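Side-chain contacts in lipid-transfer protein (Thermomonospora curvata, PDB 6OK1), which is of undefined function but belongs to the thiolase superfamily, whose members share an alpha/beta fold built from N-terminal and C-terminal thiolase-like domains: residues A9-G14 against R233-P238; Q222-V227 against G350-V355; R356-T361 against T370-T375. All coordinates share one frame; numbering follows the deposited sequence.

Interaction 1 of 3, residues A9-G14 against R233-P238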
loop_
_atom_site.group_PDB
_atom_site.type_symbol
_atom_site.label_atom_id
_atom_site.label_comp_id
_atom_site.label_asym_id
_atom_site.label_seq_id
_atom_site.Cartn_x
_atom_site.Cartn_y
_atom_site.Cartn_z
ATOM N N ALA A 9 -4.591 3.026 -22.609
ATOM C CA ALA A 9 -4.695 1.692 -23.151
ATOM C C ALA A 9 -3.535 0.820 -22.676
ATOM O O ALA A 9 -2.440 1.318 -22.416
ATOM C CB ALA A 9 -4.697 1.754 -24.685
ATOM N N ILE A 10 -3.765 -0.489 -22.647
ATOM C CA ILE A 10 -2.698 -1.456 -22.405
ATOM C C ILE A 10 -2.038 -1.801 -23.730
ATOM O O ILE A 10 -2.673 -2.330 -24.653
ATOM C CB ILE A 10 -3.212 -2.721 -21.707
ATOM C CG1 ILE A 10 -3.811 -2.372 -20.337
ATOM C CG2 ILE A 10 -2.056 -3.723 -21.554
ATOM C CD1 ILE A 10 -4.437 -3.539 -19.617
ATOM N N ALA A 11 -0.750 -1.514 -23.806
ATOM C CA ALA A 11 0.033 -1.707 -25.006
ATOM C C ALA A 11 1.026 -2.839 -24.890
ATOM O O ALA A 11 1.529 -3.302 -25.915
ATOM C CB ALA A 11 0.796 -0.423 -25.343
ATOM N N GLY A 12 1.328 -3.278 -23.669
ATOM C CA GLY A 12 2.291 -4.334 -23.460
ATOM C C GLY A 12 1.881 -5.236 -22.323
ATOM O O GLY A 12 1.335 -4.772 -21.314
ATOM N N ILE A 13 2.146 -6.530 -22.506
ATOM C CA ILE A 13 2.003 -7.552 -21.482
ATOM C C ILE A 13 3.292 -8.363 -21.424
ATOM O O ILE A 13 3.960 -8.602 -22.436
ATOM C CB ILE A 13 0.779 -8.470 -21.726
ATOM C CG1 ILE A 13 0.941 -9.260 -23.034
ATOM C CG2 ILE A 13 -0.500 -7.625 -21.736
ATOM C CD1 ILE A 13 -0.210 -10.200 -23.325
ATOM N N GLY A 14 3.636 -8.795 -20.220
ATOM C CA GLY A 14 4.839 -9.572 -20.024
ATOM C C GLY A 14 4.700 -10.454 -18.814
ATOM O O GLY A 14 4.125 -10.050 -17.798
ATOM N N ARG A 233 -1.423 3.813 -30.201
ATOM C CA ARG A 233 -1.641 3.666 -31.640
ATOM C C ARG A 233 -0.343 3.643 -32.436
ATOM O O ARG A 233 -0.331 3.126 -33.558
ATOM C CB ARG A 233 -2.553 4.784 -32.145
ATOM C CG ARG A 233 -4.012 4.550 -31.824
ATOM C CD ARG A 233 -4.797 5.837 -31.870
ATOM N NE ARG A 233 -6.203 5.595 -31.549
ATOM C CZ ARG A 233 -7.055 6.548 -31.200
ATOM N NH1 ARG A 233 -6.650 7.804 -31.138
ATOM N NH2 ARG A 233 -8.318 6.238 -30.923
ATOM N N ASP A 234 0.746 4.181 -31.893
ATOM C CA ASP A 234 2.045 4.120 -32.550
ATOM C C ASP A 234 2.907 2.958 -32.082
ATOM O O ASP A 234 4.016 2.782 -32.588
ATOM C CB ASP A 234 2.789 5.444 -32.349
ATOM C CG ASP A 234 2.115 6.611 -33.071
ATOM O OD1 ASP A 234 1.423 6.409 -34.087
ATOM O OD2 ASP A 234 2.273 7.751 -32.625
ATOM N N LEU A 235 2.426 2.147 -31.159
ATOM C CA LEU A 235 3.163 0.997 -30.667
ATOM C C LEU A 235 2.756 -0.269 -31.431
ATOM O O LEU A 235 1.845 -0.243 -32.261
ATOM C CB LEU A 235 2.927 0.874 -29.151
ATOM C CG LEU A 235 3.426 2.124 -28.419
ATOM C CD1 LEU A 235 3.239 2.005 -26.884
ATOM C CD2 LEU A 235 4.900 2.433 -28.723
ATOM N N PRO A 236 3.416 -1.409 -31.166
ATOM C CA PRO A 236 3.287 -2.569 -32.078
ATOM C C PRO A 236 1.935 -3.261 -32.120
ATOM O O PRO A 236 1.545 -3.754 -33.188
ATOM C CB PRO A 236 4.359 -3.537 -31.548
ATOM C CG PRO A 236 5.355 -2.699 -30.916
ATOM C CD PRO A 236 4.575 -1.563 -30.274
ATOM N N HIS A 237 1.227 -3.381 -30.984
ATOM C CA HIS A 237 0.023 -4.202 -30.925
ATOM C C HIS A 237 -1.235 -3.364 -31.109
ATOM O O HIS A 237 -1.247 -2.156 -30.847
ATOM C CB HIS A 237 -0.059 -4.923 -29.565
ATOM C CG HIS A 237 1.020 -5.932 -29.348
ATOM N ND1 HIS A 237 0.981 -7.194 -29.905
ATOM C CD2 HIS A 237 2.164 -5.872 -28.625
ATOM C CE1 HIS A 237 2.057 -7.870 -29.527
ATOM N NE2 HIS A 237 2.792 -7.089 -28.755
ATOM N N PRO A 238 -2.333 -3.988 -31.514
ATOM C CA PRO A 238 -3.634 -3.340 -31.363
ATOM C C PRO A 238 -3.800 -2.884 -29.928
ATOM O O PRO A 238 -3.573 -3.682 -29.003
ATOM C CB PRO A 238 -4.633 -4.454 -31.715
ATOM C CG PRO A 238 -3.840 -5.470 -32.497
ATOM C CD PRO A 238 -2.447 -5.386 -31.959
HETATM O O HOH W 1 -2.134 -4.158 -26.699
HETATM O O HOH W 2 1.723 -2.185 -28.330
#
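Two water molecules, rather than any direct hydrogen bond, join the backbones of I10 and A11 to those of H237 and P238. One water donates to both I10 O and P238 O, lying 2.8 Å from each, and so links two carbonyls that could not bond to one another. The second donates to A11 O at 2.7 Å and accepts from H237 N at 3.0 Å, linking a carbonyl to an amide. Direct side-chain contact is slight. A11 CB meets L235 CD1 at 3.8 Å, a methyl-to-methyl touch suited to alanine, whose CB also lies against A41 and V227. The imidazole of H237 approaches A11 obliquely, with CD2 3.8 Å from A11 O. Its chi1 of -66° sets CG beside the backbone N, turning the ring toward the strand, while NE2 is hydrogen-bonded to D40 OD1. The other oxygen of D40 accepts from I13 N, so one carboxylate connects the loop ring to the strand backbone. The consecutive residues A11 and G12 lie opposite the single residue V225, a classic bulge that interrupts the regular pairing just where the loop approaches. Strand 8-15 runs between its antiparallel neighbours 219-228 and 240-248. The loop 233-238 leads from helix 229-232 into the latter, passing the C-terminal end of helix 348-359, where H237 touches R359.

Interaction 2 of 3, residues Q222-V227 against G350-V355; sequences QALVVV and GIAEAV
L224 and I351 form the close apolar part of this contact between strand 219-228 and helix 348-359. L224 CD1 rests against I351 CG2 at 3.7 Å, the two side chains crossing at about a right angle. The branched tip of L224 spreads across two helix residues: CD1 takes I351, while CD2 lies more loosely by A352, 4.1 Å from its N and 4.3 Å from its CB. The small methyl of A352 instead lies over the face of the Q222 amide, offset toward its N and O, with NE2 nearest at 3.5 Å. The slack part at L224 CD2 is a thinning of the packing and not a solvent face, because all four touching residues are buried; V90 of helix 86-98 covers both L224 and I351. Q222 bends at chi2 (77°), bringing NE2 back to its own strand, where it donates to A223 O at 3.2 Å with its hydrogen well aligned (161°). A223 O lies nearly in the Q222 amide plane, but the N-H comes in tilted 33° from the plane of the A223 carbonyl. With no hydrogen bond between strand and helix, the contact is van der Waals, part apolar and part amide face on methyl, and the glutamine's in-strand bond gives one of its N-H groups an acceptor.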
loop_
_atom_site.group_PDB
_atom_site.type_symbol
_atom_site.label_atom_id
_atom_site.label_comp_id
_atom_site.label_asym_id
_atom_site.label_seq_id
_atom_site.Cartn_x
_atom_site.Cartn_y
_atom_site.Cartn_z
ATOM N N GLN A 222 3.819 -11.105 -13.395
ATOM C CA GLN A 222 3.005 -10.574 -14.483
ATOM C C GLN A 222 3.110 -9.058 -14.481
ATOM O O GLN A 222 3.010 -8.429 -13.420
ATOM C CB GLN A 222 1.538 -10.984 -14.335
ATOM C CG GLN A 222 0.605 -10.408 -15.370
ATOM C CD GLN A 222 0.718 -11.113 -16.713
ATOM O OE1 GLN A 222 0.417 -12.304 -16.829
ATOM N NE2 GLN A 222 1.104 -10.364 -17.738
ATOM N N ALA A 223 3.266 -8.468 -15.675
ATOM C CA ALA A 223 3.350 -7.017 -15.806
ATOM C C ALA A 223 2.531 -6.556 -16.999
ATOM O O ALA A 223 2.232 -7.329 -17.905
ATOM C CB ALA A 223 4.800 -6.533 -15.962
ATOM N N LEU A 224 2.115 -5.290 -16.943
ATOM C CA LEU A 224 1.229 -4.670 -17.929
ATOM C C LEU A 224 1.696 -3.234 -18.127
ATOM O O LEU A 224 1.924 -2.540 -17.139
ATOM C CB LEU A 224 -0.228 -4.654 -17.445
ATOM C CG LEU A 224 -0.814 -5.958 -16.899
ATOM C CD1 LEU A 224 -2.035 -5.694 -16.070
ATOM C CD2 LEU A 224 -1.175 -6.919 -18.025
ATOM N N VAL A 225 1.799 -2.782 -19.388
ATOM C CA VAL A 225 2.232 -1.424 -19.727
ATOM C C VAL A 225 1.024 -0.609 -20.178
ATOM O O VAL A 225 0.325 -0.987 -21.123
ATOM C CB VAL A 225 3.302 -1.436 -20.833
ATOM C CG1 VAL A 225 3.621 -0.019 -21.280
ATOM C CG2 VAL A 225 4.557 -2.098 -20.318
ATOM N N VAL A 226 0.807 0.532 -19.528
ATOM C CA VAL A 226 -0.327 1.406 -19.819
ATOM C C VAL A 226 0.227 2.722 -20.345
ATOM O O VAL A 226 1.151 3.291 -19.754
ATOM C CB VAL A 226 -1.188 1.620 -18.556
ATOM C CG1 VAL A 226 -2.354 2.618 -18.806
ATOM C CG2 VAL A 226 -1.759 0.273 -18.070
ATOM N N VAL A 227 -0.337 3.204 -21.458
ATOM C CA VAL A 227 0.043 4.483 -22.048
ATOM C C VAL A 227 -1.225 5.196 -22.499
ATOM O O VAL A 227 -2.328 4.646 -22.430
ATOM C CB VAL A 227 1.009 4.302 -23.244
ATOM C CG1 VAL A 227 2.307 3.722 -22.786
ATOM C CG2 VAL A 227 0.381 3.410 -24.277
ATOM N N GLY A 350 -5.104 -12.700 -15.561
ATOM C CA GLY A 350 -6.384 -12.579 -16.239
ATOM C C GLY A 350 -6.509 -11.293 -17.030
ATOM O O GLY A 350 -7.137 -11.266 -18.091
ATOM N N ILE A 351 -5.939 -10.203 -16.519
ATOM C CA ILE A 351 -5.938 -8.969 -17.299
ATOM C C ILE A 351 -5.159 -9.186 -18.586
ATOM O O ILE A 351 -5.574 -8.746 -19.655
ATOM C CB ILE A 351 -5.371 -7.797 -16.463
ATOM C CG1 ILE A 351 -6.196 -7.608 -15.177
ATOM C CG2 ILE A 351 -5.394 -6.517 -17.271
ATOM C CD1 ILE A 351 -5.625 -6.592 -14.166
ATOM N N ALA A 352 -4.032 -9.889 -18.508
ATOM C CA ALA A 352 -3.255 -10.166 -19.716
ATOM C C ALA A 352 -4.081 -10.941 -20.737
ATOM O O ALA A 352 -4.022 -10.651 -21.935
ATOM C CB ALA A 352 -1.994 -10.931 -19.349
ATOM N N GLU A 353 -4.850 -11.945 -20.286
ATOM C CA GLU A 353 -5.684 -12.701 -21.218
ATOM C C GLU A 353 -6.719 -11.800 -21.875
ATOM O O GLU A 353 -6.976 -11.918 -23.073
ATOM C CB GLU A 353 -6.371 -13.874 -20.513
ATOM C CG GLU A 353 -7.418 -14.615 -21.361
ATOM C CD GLU A 353 -6.821 -15.396 -22.539
ATOM O OE1 GLU A 353 -5.583 -15.518 -22.658
ATOM O OE2 GLU A 353 -7.620 -15.890 -23.348
ATOM N N ALA A 354 -7.310 -10.878 -21.108
ATOM C CA ALA A 354 -8.264 -9.932 -21.682
ATOM C C ALA A 354 -7.615 -9.112 -22.785
ATOM O O ALA A 354 -8.233 -8.825 -23.817
ATOM C CB ALA A 354 -8.800 -9.024 -20.574
ATOM N N VAL A 355 -6.365 -8.717 -22.575
ATOM C CA VAL A 355 -5.631 -7.983 -23.597
ATOM C C VAL A 355 -5.478 -8.841 -24.853
ATOM O O VAL A 355 -5.703 -8.378 -25.981
ATOM C CB VAL A 355 -4.266 -7.535 -23.045
ATOM C CG1 VAL A 355 -3.375 -6.982 -24.179
ATOM C CG2 VAL A 355 -4.438 -6.469 -21.927
#

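Interaction 3 of 3, residues R356-T361 against T370-T375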
loop_
_atom_site.group_PDB
_atom_site.type_symbol
_atom_site.label_atom_id
_atom_site.label_comp_id
_atom_site.label_asym_id
_atom_site.label_seq_id
_atom_site.Cartn_x
_atom_site.Cartn_y
_atom_site.Cartn_z
ATOM N N ARG A 356 -5.114 -10.112 -24.681
ATOM C CA ARG A 356 -4.996 -10.989 -25.846
ATOM C C ARG A 356 -6.314 -11.109 -26.587
ATOM O O ARG A 356 -6.339 -11.110 -27.827
ATOM C CB ARG A 356 -4.503 -12.368 -25.427
ATOM C CG ARG A 356 -3.097 -12.391 -24.909
ATOM C CD ARG A 356 -2.684 -13.846 -24.632
ATOM N NE ARG A 356 -1.589 -13.903 -23.704
ATOM C CZ ARG A 356 -1.677 -14.232 -22.419
ATOM N NH1 ARG A 356 -2.818 -14.642 -21.855
ATOM N NH2 ARG A 356 -0.568 -14.195 -21.724
ATOM N N LEU A 357 -7.422 -11.227 -25.851
ATOM C CA LEU A 357 -8.721 -11.344 -26.503
ATOM C C LEU A 357 -8.996 -10.116 -27.367
ATOM O O LEU A 357 -9.443 -10.246 -28.519
ATOM C CB LEU A 357 -9.814 -11.543 -25.449
ATOM C CG LEU A 357 -9.853 -12.906 -24.750
ATOM C CD1 LEU A 357 -10.732 -12.847 -23.479
ATOM C CD2 LEU A 357 -10.366 -13.965 -25.674
ATOM N N VAL A 358 -8.687 -8.914 -26.849
ATOM C CA VAL A 358 -8.882 -7.698 -27.641
ATOM C C VAL A 358 -7.959 -7.699 -28.856
ATOM O O VAL A 358 -8.364 -7.316 -29.962
ATOM C CB VAL A 358 -8.674 -6.446 -26.768
ATOM C CG1 VAL A 358 -8.683 -5.178 -27.634
ATOM C CG2 VAL A 358 -9.758 -6.367 -25.705
ATOM N N ARG A 359 -6.705 -8.112 -28.667
ATOM C CA ARG A 359 -5.748 -8.193 -29.764
ATOM C C ARG A 359 -6.117 -9.258 -30.780
ATOM O O ARG A 359 -5.695 -9.157 -31.939
ATOM C CB ARG A 359 -4.344 -8.506 -29.226
ATOM C CG ARG A 359 -3.702 -7.435 -28.391
ATOM C CD ARG A 359 -2.379 -7.952 -27.818
ATOM N NE ARG A 359 -1.605 -6.928 -27.132
ATOM C CZ ARG A 359 -0.407 -7.142 -26.599
ATOM N NH1 ARG A 359 0.144 -8.344 -26.698
ATOM N NH2 ARG A 359 0.228 -6.161 -25.983
ATOM N N GLY A 360 -6.889 -10.270 -30.377
ATOM C CA GLY A 360 -7.145 -11.434 -31.216
ATOM C C GLY A 360 -6.158 -12.565 -31.045
ATOM O O GLY A 360 -6.148 -13.496 -31.859
ATOM N N THR A 361 -5.356 -12.545 -29.981
ATOM C CA THR A 361 -4.222 -13.445 -29.845
ATOM C C THR A 361 -4.376 -14.451 -28.708
ATOM O O THR A 361 -3.397 -15.101 -28.333
ATOM C CB THR A 361 -2.944 -12.636 -29.657
ATOM O OG1 THR A 361 -3.042 -11.843 -28.465
ATOM C CG2 THR A 361 -2.719 -11.696 -30.864
ATOM N N THR A 370 -14.943 -7.544 -29.190
ATOM C CA THR A 370 -14.785 -6.098 -29.131
ATOM C C THR A 370 -14.499 -5.632 -27.713
ATOM O O THR A 370 -13.566 -4.856 -27.500
ATOM C CB THR A 370 -16.035 -5.405 -29.683
ATOM O OG1 THR A 370 -16.202 -5.773 -31.054
ATOM C CG2 THR A 370 -15.909 -3.905 -29.615
ATOM N N ASN A 371 -15.306 -6.081 -26.747
ATOM C CA ASN A 371 -15.229 -5.616 -25.361
ATOM C C ASN A 371 -15.124 -6.804 -24.411
ATOM O O ASN A 371 -15.901 -7.764 -24.511
ATOM C CB ASN A 371 -16.452 -4.784 -24.988
ATOM C CG ASN A 371 -16.661 -3.605 -25.922
ATOM O OD1 ASN A 371 -15.845 -2.681 -25.972
ATOM N ND2 ASN A 371 -17.773 -3.622 -26.650
ATOM N N VAL A 372 -14.177 -6.729 -23.479
ATOM C CA VAL A 372 -13.927 -7.789 -22.508
ATOM C C VAL A 372 -14.041 -7.206 -21.110
ATOM O O VAL A 372 -13.401 -6.198 -20.799
ATOM C CB VAL A 372 -12.539 -8.428 -22.698
ATOM C CG1 VAL A 372 -12.345 -9.551 -21.657
ATOM C CG2 VAL A 372 -12.387 -8.975 -24.096
ATOM N N LEU A 373 -14.825 -7.849 -20.254
ATOM C CA LEU A 373 -14.945 -7.418 -18.865
ATOM C C LEU A 373 -14.067 -8.309 -18.003
ATOM O O LEU A 373 -14.109 -9.540 -18.132
ATOM C CB LEU A 373 -16.403 -7.464 -18.394
ATOM C CG LEU A 373 -16.684 -6.726 -17.078
ATOM C CD1 LEU A 373 -18.109 -6.254 -17.036
ATOM C CD2 LEU A 373 -16.432 -7.579 -15.877
ATOM N N VAL A 374 -13.255 -7.685 -17.147
ATOM C CA VAL A 374 -12.342 -8.392 -16.253
ATOM C C VAL A 374 -12.661 -7.998 -14.822
ATOM O O VAL A 374 -12.812 -6.809 -14.521
ATOM C CB VAL A 374 -10.865 -8.084 -16.554
ATOM C CG1 VAL A 374 -9.972 -8.971 -15.639
ATOM C CG2 VAL A 374 -10.566 -8.274 -17.991
ATOM N N THR A 375 -12.755 -8.985 -13.937
ATOM C CA THR A 375 -12.923 -8.708 -12.514
ATOM C C THR A 375 -11.682 -9.080 -11.721
ATOM O O THR A 375 -10.898 -9.943 -12.109
ATOM C CB THR A 375 -14.117 -9.460 -11.909
ATOM O OG1 THR A 375 -13.926 -10.876 -12.038
ATOM C CG2 THR A 375 -15.394 -9.057 -12.607
#
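A Schellman motif ends helix 348-359, and in its last turn L357 and V358 lie against V372 of strand 371-375, a contact through which the helix packs on the sheet in the thiolase-like C-terminal domain. The motif closes with T361 N bonded to R356 O at 2.8 Å and a weak bond from G360 N to L357 O. G360 is the C-prime residue: its phi of 90° would press a beta carbon against the preceding carbonyl oxygen, and glycine has none.

V372 suits the strand because its forked side chain can meet two neighbouring helix residues. CG2 touches both, lying 3.9 Å from L357 CB and 4.0 Å from V358 CG2, while CG1 reaches only L357. With chi1 -179°, CG1 lies opposite the backbone N and CG2 beside it, which lets both methyls reach the helix. L357 and V372 cross at about a right angle, whereas V358 meets the valine at a slant. L357 also touches A290 and I292 of strand 290-292, and A354, one turn earlier, touches V372. Just before the strand, T370 is exposed and points its CB away, approaching V358 through its carbonyl alone. The other V372 methyl, CG1, adds a looser contact at 4.1 Å from L357 CD1.

All three interactions reach one mixed sheet. Interactions 1 and 2 use its neighbouring strands 8-15 and 219-228, with centres about 10 Å apart, and their segments cross along the chain. Interactions 2 and 3 share helix 348-359 and are also about 10 Å apart between centres; the faces of the helix divide between strands 219-228 and 371-375, with I351 reaching both. Interactions 1 and 3 lie about 13 Å apart between centres, in series, and meet where R359 comes against A11 and H237. D40 joins them, bonding H237 and forming a salt bridge with R359. Helix 348-359 thus covers strands from both thiolase family regions, consistent with a shared core.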